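Local structure of peptidase S8 and S53, subtilisin, kexin, sedolisin (Mycobacterium smegmatis, 4KG7) at residues G57-S62 with G120-A125; A65-A70 with V332-P337; A173-I178 with Y324-A329. The protein is a subtilisin-like serine protease, mycosin MycP3 of the type VII (ESX-3) secretion system, and probably cleaves peptide bonds with a Ser-His-Asp charge relay. One frame throughout, in Å; residues are numbered along the deposited sequence.

Interaction 1. Residues G57-S62 with G120-A125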
loop_
_atom_site.group_PDB
_atom_site.type_symbol
_atom_site.label_atom_id
_atom_site.label_comp_id
_atom_site.label_asym_id
_atom_site.label_seq_id
_atom_site.Cartn_x
_atom_site.Cartn_y
_atom_site.Cartn_z
ATOM N N GLY A 57 11.624 -10.648 16.842
ATOM C CA GLY A 57 11.541 -9.804 18.023
ATOM C C GLY A 57 10.160 -9.202 18.188
ATOM O O GLY A 57 9.618 -9.146 19.271
ATOM N N ALA A 58 9.581 -8.750 17.082
ATOM C CA ALA A 58 8.275 -8.101 17.144
ATOM C C ALA A 58 7.172 -9.043 17.624
ATOM O O ALA A 58 6.302 -8.652 18.402
ATOM C CB ALA A 58 7.913 -7.538 15.786
ATOM N N TRP A 59 7.226 -10.289 17.166
ATOM C CA TRP A 59 6.194 -11.275 17.530
ATOM C C TRP A 59 6.156 -11.649 19.016
ATOM O O TRP A 59 5.145 -12.185 19.501
ATOM C CB TRP A 59 6.315 -12.538 16.686
ATOM C CG TRP A 59 6.118 -12.313 15.204
ATOM C CD1 TRP A 59 5.250 -11.436 14.615
ATOM C CD2 TRP A 59 6.802 -12.977 14.127
ATOM N NE1 TRP A 59 5.355 -11.504 13.252
ATOM C CE2 TRP A 59 6.292 -12.446 12.910
ATOM C CE3 TRP A 59 7.776 -13.979 14.068
ATOM C CZ2 TRP A 59 6.753 -12.866 11.648
ATOM C CZ3 TRP A 59 8.228 -14.386 12.832
ATOM C CH2 TRP A 59 7.712 -13.838 11.630
ATOM N N GLN A 60 7.228 -11.345 19.740
ATOM C CA GLN A 60 7.238 -11.464 21.179
ATOM C C GLN A 60 6.403 -10.391 21.865
ATOM O O GLN A 60 6.064 -10.535 23.037
ATOM C CB GLN A 60 8.678 -11.449 21.709
ATOM C CG GLN A 60 9.408 -12.723 21.316
ATOM C CD GLN A 60 8.675 -13.952 21.846
ATOM O OE1 GLN A 60 8.372 -14.027 23.034
ATOM N NE2 GLN A 60 8.328 -14.877 20.958
ATOM N N HIS A 61 6.039 -9.337 21.131
ATOM C CA HIS A 61 5.157 -8.293 21.637
ATOM C C HIS A 61 3.741 -8.374 21.091
ATOM O O HIS A 61 2.787 -8.103 21.811
ATOM C CB HIS A 61 5.760 -6.913 21.327
ATOM C CG HIS A 61 7.087 -6.692 21.982
ATOM N ND1 HIS A 61 7.202 -6.283 23.292
ATOM C CD2 HIS A 61 8.351 -6.862 21.528
ATOM C CE1 HIS A 61 8.481 -6.221 23.621
ATOM N NE2 HIS A 61 9.200 -6.543 22.564
ATOM N N SER A 62 3.599 -8.764 19.834
ATOM C CA SER A 62 2.304 -8.743 19.167
ATOM C C SER A 62 2.354 -9.557 17.879
ATOM O O SER A 62 3.390 -9.599 17.209
ATOM C CB SER A 62 1.904 -7.306 18.845
ATOM O OG SER A 62 0.648 -7.282 18.205
ATOM N N GLY A 120 10.323 -20.638 5.828
ATOM C CA GLY A 120 10.746 -19.442 6.567
ATOM C C GLY A 120 9.867 -18.234 6.379
ATOM O O GLY A 120 10.228 -17.164 6.841
ATOM N N PHE A 121 8.714 -18.398 5.734
ATOM C CA PHE A 121 7.866 -17.223 5.434
ATOM C C PHE A 121 6.754 -17.015 6.455
ATOM O O PHE A 121 6.103 -17.954 6.870
ATOM C CB PHE A 121 7.224 -17.325 4.052
ATOM C CG PHE A 121 6.260 -16.197 3.787
ATOM C CD1 PHE A 121 6.745 -14.957 3.410
ATOM C CD2 PHE A 121 4.894 -16.339 4.004
ATOM C CE1 PHE A 121 5.896 -13.903 3.242
ATOM C CE2 PHE A 121 4.030 -15.276 3.811
ATOM C CZ PHE A 121 4.540 -14.055 3.446
ATOM N N SER A 122 6.533 -15.755 6.830
ATOM C CA SER A 122 5.360 -15.366 7.601
ATOM C C SER A 122 4.959 -13.951 7.242
ATOM O O SER A 122 5.816 -13.109 6.954
ATOM C CB SER A 122 5.632 -15.393 9.103
ATOM O OG SER A 122 4.484 -15.026 9.849
ATOM N N GLY A 123 3.661 -13.684 7.326
ATOM C CA GLY A 123 3.201 -12.311 7.365
ATOM C C GLY A 123 3.685 -11.587 8.605
ATOM O O GLY A 123 4.075 -12.216 9.605
ATOM N N VAL A 124 3.657 -10.257 8.566
ATOM C CA VAL A 124 4.031 -9.444 9.731
ATOM C C VAL A 124 3.080 -9.683 10.913
ATOM O O VAL A 124 3.488 -9.724 12.085
ATOM C CB VAL A 124 4.038 -7.941 9.368
ATOM C CG1 VAL A 124 4.302 -7.070 10.590
ATOM C CG2 VAL A 124 5.071 -7.665 8.299
ATOM N N ALA A 125 1.797 -9.745 10.584
ATOM C CA ALA A 125 0.721 -9.769 11.564
ATOM C C ALA A 125 -0.214 -10.949 11.275
ATOM O O ALA A 125 -1.379 -10.761 10.907
ATOM C CB ALA A 125 -0.049 -8.440 11.490
#
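The indole nitrogen of Trp59 donates to the backbone carbonyl of Val124, with NE1 and O of Val124 2.8 Å apart and an N-H...O angle of 155°. The oxygen lies almost exactly in the plane of the indole, where the N-H points, whereas seen from the carbonyl the donor stands well above the peptide plane, 43° out of it. This in-plane bond restrains rotation of the ring about CB-CG. Trp59 belongs to a short helix, and with CG anti to its carbonyl carbon (chi1 -62°) the ring reaches away from that helix to the 120-125 loop. The six-membered part of the indole then lies along the loop backbone: CZ2 comes 3.4 Å from O of Gly123, and CH2 comes 3.6 Å from CB of Ser122. The hydroxyl of Ser122 is turned along its own chain to the next residue, donating from OG to O of Gly123 over 2.9 Å and meeting a lone pair in the carbonyl plane. Arg63 makes a cation-pi contact with the same indole, and the side chain of Val124 points the other way, onto Tyr324 and Leu331 of helix 318-335. Here a tryptophan side chain ties helix 55-59, which precedes core strand 68-73, to the loop leading into strand 129-134 of the subtilisin fold.

Interaction 2. Residues A65-A70 with V332-P337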
loop_
_atom_site.group_PDB
_atom_site.type_symbol
_atom_site.label_atom_id
_atom_site.label_comp_id
_atom_site.label_asym_id
_atom_site.label_seq_id
_atom_site.Cartn_x
_atom_site.Cartn_y
_atom_site.Cartn_z
ATOM N N ALA A 65 -3.362 -9.668 16.769
ATOM C CA ALA A 65 -4.680 -10.143 17.175
ATOM C C ALA A 65 -5.680 -9.001 17.341
ATOM O O ALA A 65 -5.363 -7.935 17.861
ATOM C CB ALA A 65 -4.587 -10.938 18.465
ATOM N N GLY A 66 -6.891 -9.255 16.854
ATOM C CA GLY A 66 -8.002 -8.348 16.959
ATOM C C GLY A 66 -8.048 -7.255 15.921
ATOM O O GLY A 66 -8.985 -6.471 15.926
ATOM N N GLN A 67 -7.037 -7.185 15.064
ATOM C CA GLN A 67 -6.952 -6.100 14.091
ATOM C C GLN A 67 -7.455 -6.539 12.741
ATOM O O GLN A 67 -7.251 -7.686 12.348
ATOM C CB GLN A 67 -5.511 -5.609 13.972
ATOM C CG GLN A 67 -4.908 -5.161 15.289
ATOM C CD GLN A 67 -5.848 -4.340 16.122
ATOM O OE1 GLN A 67 -6.219 -3.245 15.723
ATOM N NE2 GLN A 67 -6.293 -4.895 17.273
ATOM N N THR A 68 -8.142 -5.629 12.050
ATOM C CA THR A 68 -8.612 -5.874 10.695
ATOM C C THR A 68 -7.894 -4.910 9.762
ATOM O O THR A 68 -7.936 -3.703 9.983
ATOM C CB THR A 68 -10.128 -5.651 10.573
ATOM O OG1 THR A 68 -10.818 -6.577 11.437
ATOM C CG2 THR A 68 -10.578 -5.897 9.172
ATOM N N VAL A 69 -7.251 -5.440 8.733
ATOM C CA VAL A 69 -6.556 -4.639 7.734
ATOM C C VAL A 69 -7.268 -4.787 6.408
ATOM O O VAL A 69 -7.454 -5.915 5.913
ATOM C CB VAL A 69 -5.075 -5.080 7.554
ATOM C CG1 VAL A 69 -4.367 -4.195 6.554
ATOM C CG2 VAL A 69 -4.319 -5.111 8.891
ATOM N N ALA A 70 -7.672 -3.666 5.827
ATOM C CA ALA A 70 -8.257 -3.698 4.479
ATOM C C ALA A 70 -7.153 -3.601 3.444
ATOM O O ALA A 70 -6.294 -2.744 3.555
ATOM C CB ALA A 70 -9.231 -2.552 4.285
ATOM N N VAL A 332 1.123 -2.794 16.152
ATOM C CA VAL A 332 1.109 -1.681 17.109
ATOM C C VAL A 332 -0.308 -1.474 17.645
ATOM O O VAL A 332 -0.498 -1.277 18.836
ATOM C CB VAL A 332 1.680 -0.390 16.475
ATOM C CG1 VAL A 332 1.406 0.825 17.349
ATOM C CG2 VAL A 332 3.183 -0.547 16.251
ATOM N N ARG A 333 -1.312 -1.502 16.762
ATOM C CA ARG A 333 -2.689 -1.306 17.232
ATOM C C ARG A 333 -3.194 -2.439 18.094
ATOM O O ARG A 333 -4.022 -2.196 18.981
ATOM C CB ARG A 333 -3.651 -1.056 16.070
ATOM C CG ARG A 333 -3.252 0.099 15.177
ATOM C CD ARG A 333 -4.467 0.743 14.557
ATOM N NE ARG A 333 -5.092 1.673 15.490
ATOM C CZ ARG A 333 -6.024 2.555 15.139
ATOM N NH1 ARG A 333 -6.535 2.543 13.920
ATOM N NH2 ARG A 333 -6.487 3.410 16.024
ATOM N N SER A 334 -2.704 -3.659 17.883
ATOM C CA SER A 334 -3.069 -4.772 18.738
ATOM C C SER A 334 -2.455 -4.617 20.127
ATOM O O SER A 334 -3.123 -4.848 21.122
ATOM C CB SER A 334 -2.627 -6.095 18.116
ATOM O OG SER A 334 -2.938 -7.205 18.928
ATOM N N LYS A 335 -1.190 -4.240 20.189
ATOM C CA LYS A 335 -0.508 -4.087 21.475
ATOM C C LYS A 335 -1.025 -2.890 22.249
ATOM O O LYS A 335 -1.165 -2.951 23.490
ATOM C CB LYS A 335 1.003 -3.982 21.310
ATOM C CG LYS A 335 1.658 -3.790 22.664
ATOM C CD LYS A 335 3.127 -4.090 22.718
ATOM C CE LYS A 335 3.617 -3.853 24.130
ATOM N NZ LYS A 335 5.096 -3.803 24.216
ATOM N N PHE A 336 -1.329 -1.815 21.517
ATOM C CA PHE A 336 -1.783 -0.569 22.130
ATOM C C PHE A 336 -3.134 -0.192 21.521
ATOM O O PHE A 336 -3.236 0.725 20.709
ATOM C CB PHE A 336 -0.772 0.537 21.884
ATOM C CG PHE A 336 0.606 0.244 22.389
ATOM C CD1 PHE A 336 0.891 0.281 23.734
ATOM C CD2 PHE A 336 1.628 -0.017 21.503
ATOM C CE1 PHE A 336 2.178 -0.001 24.188
ATOM C CE2 PHE A 336 2.908 -0.260 21.944
ATOM C CZ PHE A 336 3.186 -0.245 23.280
ATOM N N PRO A 337 -4.191 -0.905 21.921
ATOM C CA PRO A 337 -5.498 -0.766 21.244
ATOM C C PRO A 337 -6.253 0.533 21.483
ATOM O O PRO A 337 -7.178 0.829 20.737
ATOM C CB PRO A 337 -6.301 -1.962 21.763
ATOM C CG PRO A 337 -5.679 -2.255 23.053
ATOM C CD PRO A 337 -4.222 -1.978 22.940
#
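Gln67 lays its side chain along the last turn of helix 318-335, beside Arg333 and Ser334. Its CB points at the helix, and CG, anti to the carbonyl carbon (chi1 -56°), comes 3.8 Å from CB of Ser334. A bend at chi2 then turns the amide along the helix backbone, with CD 3.7 Å from N of Ser334. At the tip the two ends part. OE1 passes 3.4 Å from CB of Arg333, a packing contact, and takes its hydrogen bond from NE of Arg174. NE2 comes 3.5 Å from CA of Ser334 and donates back to the carbonyl of Ala65, two residues earlier in its own chain; NE2 and O of Ala65 are 3.2 Å apart, and the bond is nearly straight at 170°.

That carbonyl has a second donor: OG of Ser334 reaches O of Ala65 over 2.7 Å, in the carbonyl plane and on a lone pair. The hydroxyl gets there because OG is anti to the backbone N of its own residue (chi1 179°). Two bonds thus grip one oxygen, one from within the loop and one from the helix. Arg333 crosses Gln67 at about a right angle and carries its guanidinium onward, to O of Arg174 through NH1 and into a salt bridge with Asp207 through NH2. Here the C-terminal turn of the helix that carries the predicted catalytic Ser319 near its start is pinned to the loop entering strand 68-73 of the subtilisin-like alpha/beta fold.

Interaction 3. Residues A173-I178 with Y324-A329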
loop_
_atom_site.group_PDB
_atom_site.type_symbol
_atom_site.label_atom_id
_atom_site.label_comp_id
_atom_site.label_asym_id
_atom_site.label_seq_id
_atom_site.Cartn_x
_atom_site.Cartn_y
_atom_site.Cartn_z
ATOM N N ALA A 173 -12.247 -1.642 9.304
ATOM C CA ALA A 173 -10.810 -1.657 9.160
ATOM C C ALA A 173 -10.132 -0.667 10.077
ATOM O O ALA A 173 -10.487 0.515 10.074
ATOM C CB ALA A 173 -10.404 -1.357 7.727
ATOM N N ARG A 174 -9.146 -1.176 10.821
ATOM C CA ARG A 174 -8.260 -0.413 11.688
ATOM C C ARG A 174 -7.039 0.129 10.950
ATOM O O ARG A 174 -6.428 1.118 11.368
ATOM C CB ARG A 174 -7.776 -1.343 12.808
ATOM C CG ARG A 174 -8.874 -1.819 13.731
ATOM C CD ARG A 174 -9.090 -0.798 14.829
ATOM N NE ARG A 174 -8.148 -1.025 15.920
ATOM C CZ ARG A 174 -7.921 -0.207 16.948
ATOM N NH1 ARG A 174 -8.523 0.965 17.038
ATOM N NH2 ARG A 174 -7.044 -0.569 17.883
ATOM N N VAL A 175 -6.647 -0.566 9.890
ATOM C CA VAL A 175 -5.534 -0.183 9.026
ATOM C C VAL A 175 -6.065 -0.382 7.628
ATOM O O VAL A 175 -6.741 -1.391 7.371
ATOM C CB VAL A 175 -4.280 -1.077 9.264
ATOM C CG1 VAL A 175 -3.137 -0.667 8.358
ATOM C CG2 VAL A 175 -3.851 -1.032 10.730
ATOM N N ILE A 176 -5.801 0.572 6.727
ATOM C CA ILE A 176 -6.246 0.482 5.343
ATOM C C ILE A 176 -4.984 0.615 4.482
ATOM O O ILE A 176 -4.300 1.650 4.513
ATOM C CB ILE A 176 -7.239 1.612 5.019
ATOM C CG1 ILE A 176 -8.531 1.416 5.806
ATOM C CG2 ILE A 176 -7.546 1.628 3.521
ATOM C CD1 ILE A 176 -9.518 2.578 5.735
ATOM N N ASN A 177 -4.685 -0.428 3.721
ATOM C CA ASN A 177 -3.490 -0.528 2.903
ATOM C C ASN A 177 -3.794 -0.243 1.437
ATOM O O ASN A 177 -4.665 -0.898 0.842
ATOM C CB ASN A 177 -2.870 -1.921 3.041
ATOM C CG ASN A 177 -1.543 -2.017 2.327
ATOM O OD1 ASN A 177 -0.493 -1.710 2.876
ATOM N ND2 ASN A 177 -1.584 -2.404 1.078
ATOM N N ILE A 178 -3.058 0.711 0.869
ATOM C CA ILE A 178 -3.231 1.129 -0.511
ATOM C C ILE A 178 -1.867 1.021 -1.192
ATOM O O ILE A 178 -1.093 1.974 -1.253
ATOM C CB ILE A 178 -3.821 2.553 -0.609
ATOM C CG1 ILE A 178 -5.081 2.704 0.250
ATOM C CG2 ILE A 178 -4.087 2.953 -2.053
ATOM C CD1 ILE A 178 -5.573 4.122 0.443
ATOM N N TYR A 324 4.340 -4.006 4.273
ATOM C CA TYR A 324 5.074 -4.216 5.534
ATOM C C TYR A 324 4.641 -3.212 6.586
ATOM O O TYR A 324 4.432 -3.594 7.739
ATOM C CB TYR A 324 6.581 -4.105 5.291
ATOM C CG TYR A 324 7.238 -5.358 4.764
ATOM C CD1 TYR A 324 7.161 -6.560 5.486
ATOM C CD2 TYR A 324 8.070 -5.332 3.634
ATOM C CE1 TYR A 324 7.778 -7.707 5.055
ATOM C CE2 TYR A 324 8.691 -6.480 3.196
ATOM C CZ TYR A 324 8.581 -7.659 3.924
ATOM O OH TYR A 324 9.241 -8.792 3.513
ATOM N N VAL A 325 4.558 -1.932 6.233
ATOM C CA VAL A 325 4.158 -0.942 7.186
ATOM C C VAL A 325 2.743 -1.156 7.714
ATOM O O VAL A 325 2.503 -0.984 8.903
ATOM C CB VAL A 325 4.356 0.483 6.645
ATOM C CG1 VAL A 325 3.791 1.539 7.614
ATOM C CG2 VAL A 325 5.835 0.741 6.418
ATOM N N SER A 326 1.808 -1.507 6.846
ATOM C CA SER A 326 0.465 -1.884 7.307
ATOM C C SER A 326 0.490 -3.028 8.317
ATOM O O SER A 326 -0.253 -3.030 9.308
ATOM C CB SER A 326 -0.416 -2.222 6.132
ATOM O OG SER A 326 -0.720 -1.035 5.426
ATOM N N GLY A 327 1.281 -4.053 8.041
ATOM C CA GLY A 327 1.439 -5.134 9.022
ATOM C C GLY A 327 1.996 -4.663 10.358
ATOM O O GLY A 327 1.515 -5.052 11.408
ATOM N N VAL A 328 3.001 -3.804 10.316
ATOM C CA VAL A 328 3.545 -3.244 11.554
ATOM C C VAL A 328 2.528 -2.397 12.290
ATOM O O VAL A 328 2.432 -2.466 13.501
ATOM C CB VAL A 328 4.836 -2.430 11.321
ATOM C CG1 VAL A 328 5.390 -1.894 12.623
ATOM C CG2 VAL A 328 5.917 -3.279 10.684
ATOM N N ALA A 329 1.763 -1.594 11.556
ATOM C CA ALA A 329 0.675 -0.831 12.157
ATOM C C ALA A 329 -0.314 -1.749 12.872
ATOM O O ALA A 329 -0.751 -1.443 13.961
ATOM C CB ALA A 329 -0.045 0.042 11.131
#
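Val175 and Asn177, two residues apart on strand 175-178, turn their side chains to the same side of the sheet and meet Ser326 and Ala329, which lie one turn apart on the facing helix. The valine straddles that turn with its two methyls. CG1, anti to the backbone N (chi1 180°), lies alongside Ser326, 3.8 Å from OG, while CG2 points to the next turn and rests 4.0 Å from CB of Ala329. This second touch is purely apolar, one methyl against another.

Strand and helix segments run antiparallel, at 177°, with their axes 8.7 Å apart. In the subtilisin fold this is the central helix that carries the nucleophile, Ser319 by prediction, in its first turn and packs against the parallel sheet; the small side chains of Ser326 and Ala329 are consistent with this axis distance. Helix 104-113, which begins at the predicted catalytic His104, borders the same spot through Ile112, which touches both Asn177 and Ser326.

OG of Ser326, beside the backbone N (chi1 -71°), points back along its helix, where it makes a weak hydrogen bond to O of Ala322. The same hydroxyl comes 3.3 Å from CB of Asn177, alongside the root of that side chain. Beyond CB, the Asn177 side chain lies about 5 Å from that of Asp73 and about 7 Å from that of His104, both predicted members of the charge relay.

How the interactions relate
Helix 318-335 joins all three sites: interactions 2 and 3 use its end and its middle, and Val124 of interaction 1 packs on it at Tyr324 and Gly327. Centres of interactions 2 and 3 are about 9 Å apart, and their strands, 68-73 and 175-178, are neighbours in the parallel sheet. The centre of interaction 1 lies about 13 Å from that of interaction 2, where Ser62 touches Ser334, and about 14 Å from that of interaction 3. Along the chain, interaction 1 closes before interaction 3 opens, interaction 3 is nested inside interaction 2, and interactions 1 and 2 cross. Together they connect peripheral helix 55-59, through the long helix, to the core beside the predicted charge relay.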